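Local coordinates for protein endo-1,4-beta-mannanase (Eisenia fetida, PDB 5Y6T) that probably hydrolyses internal beta-1,4-mannosidic linkages in mannans, as a cold-adapted endo-mannanase of glycoside hydrolase family 5, at residues A[175-180]-A[184-189]; A[314-319]-A[349-354]. All coordinates share one frame; numbering follows the deposited sequence. Where two conformers were deposited one is given.

Interaction 1 (A[175-180]-A[184-189]); sequences GVSDGN and DTQPLA
The carbonyl oxygen of T185 is gripped by two backbone amides coming from opposite faces of its plane. G175 N lies 2.9 Å from T185 O, well above that plane, whereas L188 N, at 3.0 Å from the same oxygen, closes the short 3-10 turn 186-188. T185 also donates through its own N to V176 O, 2.9 Å away and in the carbonyl plane. With chi1 at 59°, T185 OG1 turns back over the opposing backbone, where it accepts from V176 N at 3.0 Å and also bonds S173 O. D184 uses both carboxylate oxygens: OD1 takes Q186 N in an Asx turn, while OD2 is met by D178 N at 3.1 Å, from 48° out of the carboxylate plane. An alanine here would remove both acceptors and is likely to leave the amides of D178 and Q186 without these mates. At the Q186 side chain, NE2 reaches S177 OG at 3.1 Å within its own amide plane. Both segments belong to the surface loop between strand 165-166 and helix 201-218; N180 bonds D251, and the C182-C248 disulfide ties the connecting residues to the same helix, 246-253.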
loop_
_atom_site.group_PDB
_atom_site.type_symbol
_atom_site.label_atom_id
_atom_site.label_comp_id
_atom_site.label_asym_id
_atom_site.label_seq_id
_atom_site.Cartn_x
_atom_site.Cartn_y
_atom_site.Cartn_z
ATOM N N GLY A 175 10.252 -7.244 -19.151
ATOM C CA GLY A 175 11.198 -7.785 -20.122
ATOM C C GLY A 175 11.458 -6.874 -21.321
ATOM O O GLY A 175 11.718 -7.363 -22.414
ATOM N N VAL A 176 11.282 -5.555 -21.172
ATOM C CA VAL A 176 11.407 -4.607 -22.313
ATOM C C VAL A 176 12.577 -3.678 -22.046
ATOM O O VAL A 176 12.676 -3.070 -20.978
ATOM C CB VAL A 176 10.121 -3.775 -22.442
ATOM C CG1 VAL A 176 10.168 -2.660 -23.490
ATOM C CG2 VAL A 176 8.940 -4.742 -22.664
ATOM N N SER A 177 13.506 -3.632 -22.986
ATOM C CA SER A 177 14.659 -2.744 -22.918
ATOM C C SER A 177 14.293 -1.274 -23.101
ATOM O O SER A 177 13.357 -0.924 -23.801
ATOM C CB SER A 177 15.687 -3.102 -24.015
ATOM O OG SER A 177 16.269 -4.355 -23.731
ATOM N N ASP A 178 15.102 -0.420 -22.502
ATOM C CA ASP A 178 14.984 0.981 -22.665
ATOM C C ASP A 178 16.341 1.561 -22.445
ATOM O O ASP A 178 17.137 1.085 -21.581
ATOM C CB ASP A 178 13.994 1.654 -21.697
ATOM C CG ASP A 178 13.424 2.959 -22.285
ATOM O OD1 ASP A 178 12.444 2.882 -23.119
ATOM O OD2 ASP A 178 13.854 4.071 -21.923
ATOM N N GLY A 179 16.585 2.656 -23.157
ATOM C CA GLY A 179 17.740 3.527 -22.918
ATOM C C GLY A 179 17.785 4.207 -21.564
ATOM O O GLY A 179 18.874 4.435 -21.005
ATOM N N ASN A 180 16.606 4.499 -20.975
ATOM C CA ASN A 180 16.554 5.062 -19.626
ATOM C C ASN A 180 16.376 3.894 -18.661
ATOM O O ASN A 180 15.402 3.161 -18.721
ATOM C CB ASN A 180 15.428 6.059 -19.480
ATOM C CG ASN A 180 15.434 6.760 -18.152
ATOM O OD1 ASN A 180 15.852 6.205 -17.124
ATOM N ND2 ASN A 180 15.034 8.003 -18.176
ATOM N N ASP A 184 13.410 0.643 -18.082
ATOM C CA ASP A 184 13.855 -0.617 -18.642
ATOM C C ASP A 184 13.388 -1.690 -17.672
ATOM O O ASP A 184 13.757 -1.695 -16.504
ATOM C CB ASP A 184 15.377 -0.582 -18.806
ATOM C CG ASP A 184 15.931 -1.913 -19.295
ATOM O OD1 ASP A 184 15.665 -2.937 -18.656
ATOM O OD2 ASP A 184 16.664 -1.904 -20.314
ATOM N N THR A 185 12.585 -2.638 -18.155
ATOM C CA THR A 185 12.086 -3.752 -17.372
ATOM C C THR A 185 12.719 -5.152 -17.639
ATOM O O THR A 185 12.146 -6.158 -17.273
ATOM C CB THR A 185 10.562 -3.890 -17.456
ATOM O OG1 THR A 185 10.195 -4.081 -18.822
ATOM C CG2 THR A 185 9.854 -2.610 -16.918
ATOM N N GLN A 186 13.911 -5.152 -18.210
ATOM C CA GLN A 186 14.668 -6.398 -18.374
ATOM C C GLN A 186 14.924 -7.082 -17.029
ATOM O O GLN A 186 14.815 -8.299 -16.945
ATOM C CB GLN A 186 15.924 -6.228 -19.225
ATOM C CG GLN A 186 15.623 -5.903 -20.672
ATOM C CD GLN A 186 14.919 -7.015 -21.426
ATOM O OE1 GLN A 186 14.487 -8.022 -20.849
ATOM N NE2 GLN A 186 14.805 -6.846 -22.752
ATOM N N PRO A 187 15.140 -6.338 -15.953
ATOM C CA PRO A 187 15.258 -7.103 -14.663
ATOM C C PRO A 187 14.033 -7.874 -14.209
ATOM O O PRO A 187 14.154 -8.758 -13.386
ATOM C CB PRO A 187 15.625 -6.005 -13.639
ATOM C CG PRO A 187 16.257 -4.938 -14.473
ATOM C CD PRO A 187 15.488 -4.941 -15.770
ATOM N N LEU A 188 12.870 -7.543 -14.752
ATOM C CA LEU A 188 11.654 -8.258 -14.552
ATOM C C LEU A 188 11.357 -9.374 -15.565
ATOM O O LEU A 188 10.329 -10.028 -15.445
ATOM C CB LEU A 188 10.427 -7.283 -14.516
ATOM C CG LEU A 188 10.592 -6.130 -13.525
ATOM C CD1 LEU A 188 9.353 -5.249 -13.437
ATOM C CD2 LEU A 188 11.005 -6.611 -12.111
ATOM N N ALA A 189 12.276 -9.629 -16.494
ATOM C CA ALA A 189 12.039 -10.690 -17.518
ATOM C C ALA A 189 11.958 -12.014 -16.803
ATOM O O ALA A 189 12.795 -12.307 -15.903
ATOM C CB ALA A 189 13.183 -10.705 -18.549
#

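Interaction 2 (A[314-319]-A[349-354]); sequences WAYTQG and RGRNDQ
Y316 carries its phenol across to R351 and D353 because CG stands anti to the backbone N (chi1 -173°), which aims the side chain at 349-354; a chi2 of 82° then sets only the plane of the ring. The nearest CA atoms, those of Y316 and R351, remain 9.3 Å apart, a gap that the length of the tyrosine side chain bridges. At its end, D353 N donates to Y316 OH over 3.0 Å, with an N-H...O angle of 160°. The amide approaches at the ring edge, near the ring plane, and the hydroxyl also bonds G358 O. One phenolic oxygen therefore ties together 352-353 and 358-359, the two strands of a small antiparallel hairpin.

The apolar part of the contact is slight: R351 CB lies 3.8 Å from Y316 CZ, approaching obliquely. From CB the arginine chain runs extended away from the ring, and its NE bonds H347 O near the end of helix 338-348. Within 349-354, Q354 NE2 meets N352 OD1 at 2.8 Å, in the carbonyl plane and on a lone pair, and the same NE2 also bonds K21 O of strand 20-28. F23 of that strand packs edge-to-face on Y316, so the buried ring sits between barrel wall and hairpin.

The contact pins the chain's C-terminal hairpin against the end of helix 308-317. This outer helix links the parallel strands 293-297 and 322-325 in a beta-alpha-beta unit, as expected for the (beta/alpha)8 barrel of family 5 glycoside hydrolases.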
loop_
_atom_site.group_PDB
_atom_site.type_symbol
_atom_site.label_atom_id
_atom_site.label_comp_id
_atom_site.label_asym_id
_atom_site.label_seq_id
_atom_site.Cartn_x
_atom_site.Cartn_y
_atom_site.Cartn_z
ATOM N N TRP A 314 10.439 -12.307 11.679
ATOM C CA TRP A 314 11.506 -11.965 10.766
ATOM C C TRP A 314 11.391 -10.480 10.451
ATOM O O TRP A 314 12.350 -9.768 10.479
ATOM C CB TRP A 314 11.402 -12.795 9.503
ATOM C CG TRP A 314 12.501 -12.488 8.534
ATOM C CD1 TRP A 314 12.493 -11.601 7.513
ATOM C CD2 TRP A 314 13.822 -13.054 8.567
ATOM N NE1 TRP A 314 13.739 -11.534 6.919
ATOM C CE2 TRP A 314 14.558 -12.455 7.540
ATOM C CE3 TRP A 314 14.449 -14.032 9.397
ATOM C CZ2 TRP A 314 15.924 -12.812 7.253
ATOM C CZ3 TRP A 314 15.790 -14.377 9.132
ATOM C CH2 TRP A 314 16.527 -13.722 8.084
ATOM N N ALA A 315 10.174 -10.012 10.131
ATOM C CA ALA A 315 9.995 -8.615 9.744
ATOM C C ALA A 315 10.476 -7.680 10.868
ATOM O O ALA A 315 11.158 -6.692 10.646
ATOM C CB ALA A 315 8.553 -8.352 9.458
ATOM N N TYR A 316 10.098 -8.041 12.086
ATOM C CA TYR A 316 10.362 -7.240 13.287
ATOM C C TYR A 316 11.844 -7.181 13.622
ATOM O O TYR A 316 12.358 -6.142 14.058
ATOM C CB TYR A 316 9.522 -7.714 14.489
ATOM C CG TYR A 316 9.664 -6.782 15.657
ATOM C CD1 TYR A 316 8.901 -5.593 15.719
ATOM C CD2 TYR A 316 10.517 -7.065 16.668
ATOM C CE1 TYR A 316 9.043 -4.691 16.764
ATOM C CE2 TYR A 316 10.649 -6.200 17.745
ATOM C CZ TYR A 316 9.928 -4.993 17.779
ATOM O OH TYR A 316 10.043 -4.091 18.807
ATOM N N THR A 317 12.526 -8.298 13.423
ATOM C CA THR A 317 13.883 -8.426 13.916
ATOM C C THR A 317 14.977 -8.198 12.863
ATOM O O THR A 317 16.122 -8.069 13.219
ATOM C CB THR A 317 14.089 -9.825 14.513
ATOM O OG1 THR A 317 13.867 -10.835 13.527
ATOM C CG2 THR A 317 13.165 -10.034 15.716
ATOM N N GLN A 318 14.606 -8.176 11.598
ATOM C CA GLN A 318 15.606 -8.115 10.506
ATOM C C GLN A 318 15.457 -6.828 9.689
ATOM O O GLN A 318 15.844 -6.811 8.482
ATOM C CB GLN A 318 15.419 -9.358 9.631
ATOM C CG GLN A 318 15.744 -10.647 10.406
ATOM C CD GLN A 318 17.202 -10.694 10.833
ATOM O OE1 GLN A 318 18.040 -10.139 10.179
ATOM N NE2 GLN A 318 17.497 -11.396 11.943
ATOM N N GLY A 319 14.968 -5.764 10.314
ATOM C CA GLY A 319 15.198 -4.403 9.723
ATOM C C GLY A 319 14.028 -3.759 8.986
ATOM O O GLY A 319 14.154 -2.655 8.437
ATOM N N ARG A 349 2.798 -8.349 19.898
ATOM C CA ARG A 349 2.142 -7.480 20.904
ATOM C C ARG A 349 3.135 -7.217 22.056
ATOM O O ARG A 349 3.847 -8.136 22.548
ATOM C CB ARG A 349 0.899 -8.140 21.464
ATOM C CG ARG A 349 0.109 -7.160 22.329
ATOM C CD ARG A 349 -1.015 -7.639 23.174
ATOM N NE ARG A 349 -1.598 -8.906 22.835
ATOM C CZ ARG A 349 -2.859 -9.105 22.486
ATOM N NH1 ARG A 349 -3.671 -8.091 22.347
ATOM N NH2 ARG A 349 -3.300 -10.331 22.326
ATOM N N GLY A 350 3.151 -5.962 22.470
ATOM C CA GLY A 350 3.946 -5.572 23.652
ATOM C C GLY A 350 5.430 -5.402 23.369
ATOM O O GLY A 350 6.159 -5.037 24.265
ATOM N N ARG A 351 5.918 -5.704 22.159
ATOM C CA ARG A 351 7.331 -5.507 21.861
ATOM C C ARG A 351 7.692 -4.067 21.696
ATOM O O ARG A 351 6.911 -3.274 21.183
ATOM C CB ARG A 351 7.752 -6.328 20.657
ATOM C CG ARG A 351 7.482 -7.794 21.027
ATOM C CD ARG A 351 8.180 -8.816 20.246
ATOM N NE ARG A 351 7.578 -10.132 20.477
ATOM C CZ ARG A 351 7.913 -11.059 21.395
ATOM N NH1 ARG A 351 8.882 -10.889 22.282
ATOM N NH2 ARG A 351 7.300 -12.235 21.346
ATOM N N ASN A 352 8.875 -3.708 22.186
ATOM C CA ASN A 352 9.379 -2.377 21.972
ATOM C C ASN A 352 10.876 -2.409 22.186
ATOM O O ASN A 352 11.387 -1.938 23.222
ATOM C CB ASN A 352 8.740 -1.286 22.866
ATOM C CG ASN A 352 9.115 0.113 22.403
ATOM O OD1 ASN A 352 9.712 0.283 21.338
ATOM N ND2 ASN A 352 8.792 1.111 23.207
ATOM N N ASP A 353 11.525 -3.055 21.232
ATOM C CA ASP A 353 12.990 -3.031 21.105
ATOM C C ASP A 353 13.342 -1.952 20.095
ATOM O O ASP A 353 13.202 -2.138 18.871
ATOM C CB ASP A 353 13.481 -4.449 20.746
ATOM C CG ASP A 353 14.995 -4.651 20.916
ATOM O OD1 ASP A 353 15.798 -3.627 20.891
ATOM O OD2 ASP A 353 15.383 -5.865 21.031
ATOM N N GLN A 354 13.836 -0.801 20.593
ATOM C CA GLN A 354 14.183 0.270 19.685
ATOM C C GLN A 354 15.405 -0.058 18.824
ATOM O O GLN A 354 15.639 0.616 17.846
ATOM C CB GLN A 354 14.428 1.570 20.483
ATOM C CG GLN A 354 13.129 2.113 21.046
ATOM C CD GLN A 354 12.247 2.782 20.016
ATOM O OE1 GLN A 354 12.622 3.779 19.366
ATOM N NE2 GLN A 354 11.055 2.281 19.879
#

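Interaction 1 and interaction 2 share no element: their centres are 36 Å apart, their nearest atoms about 20 Å. The former is a surface contact within a single long loop, only three residues separating its segments, and buries 393 Å² through a set of backbone and side-chain hydrogen bonds. Interaction 2 is partly buried, joins an outer barrel helix to a hairpin 30 residues on, and covers just 152 Å², with one buried tyrosine supplying the helix side of the contact. Irregular loops thus meet at several polar points in 175-180/184-189, whereas 314-319/349-354 relies on one aromatic side chain with a single hydrogen bond between its segments.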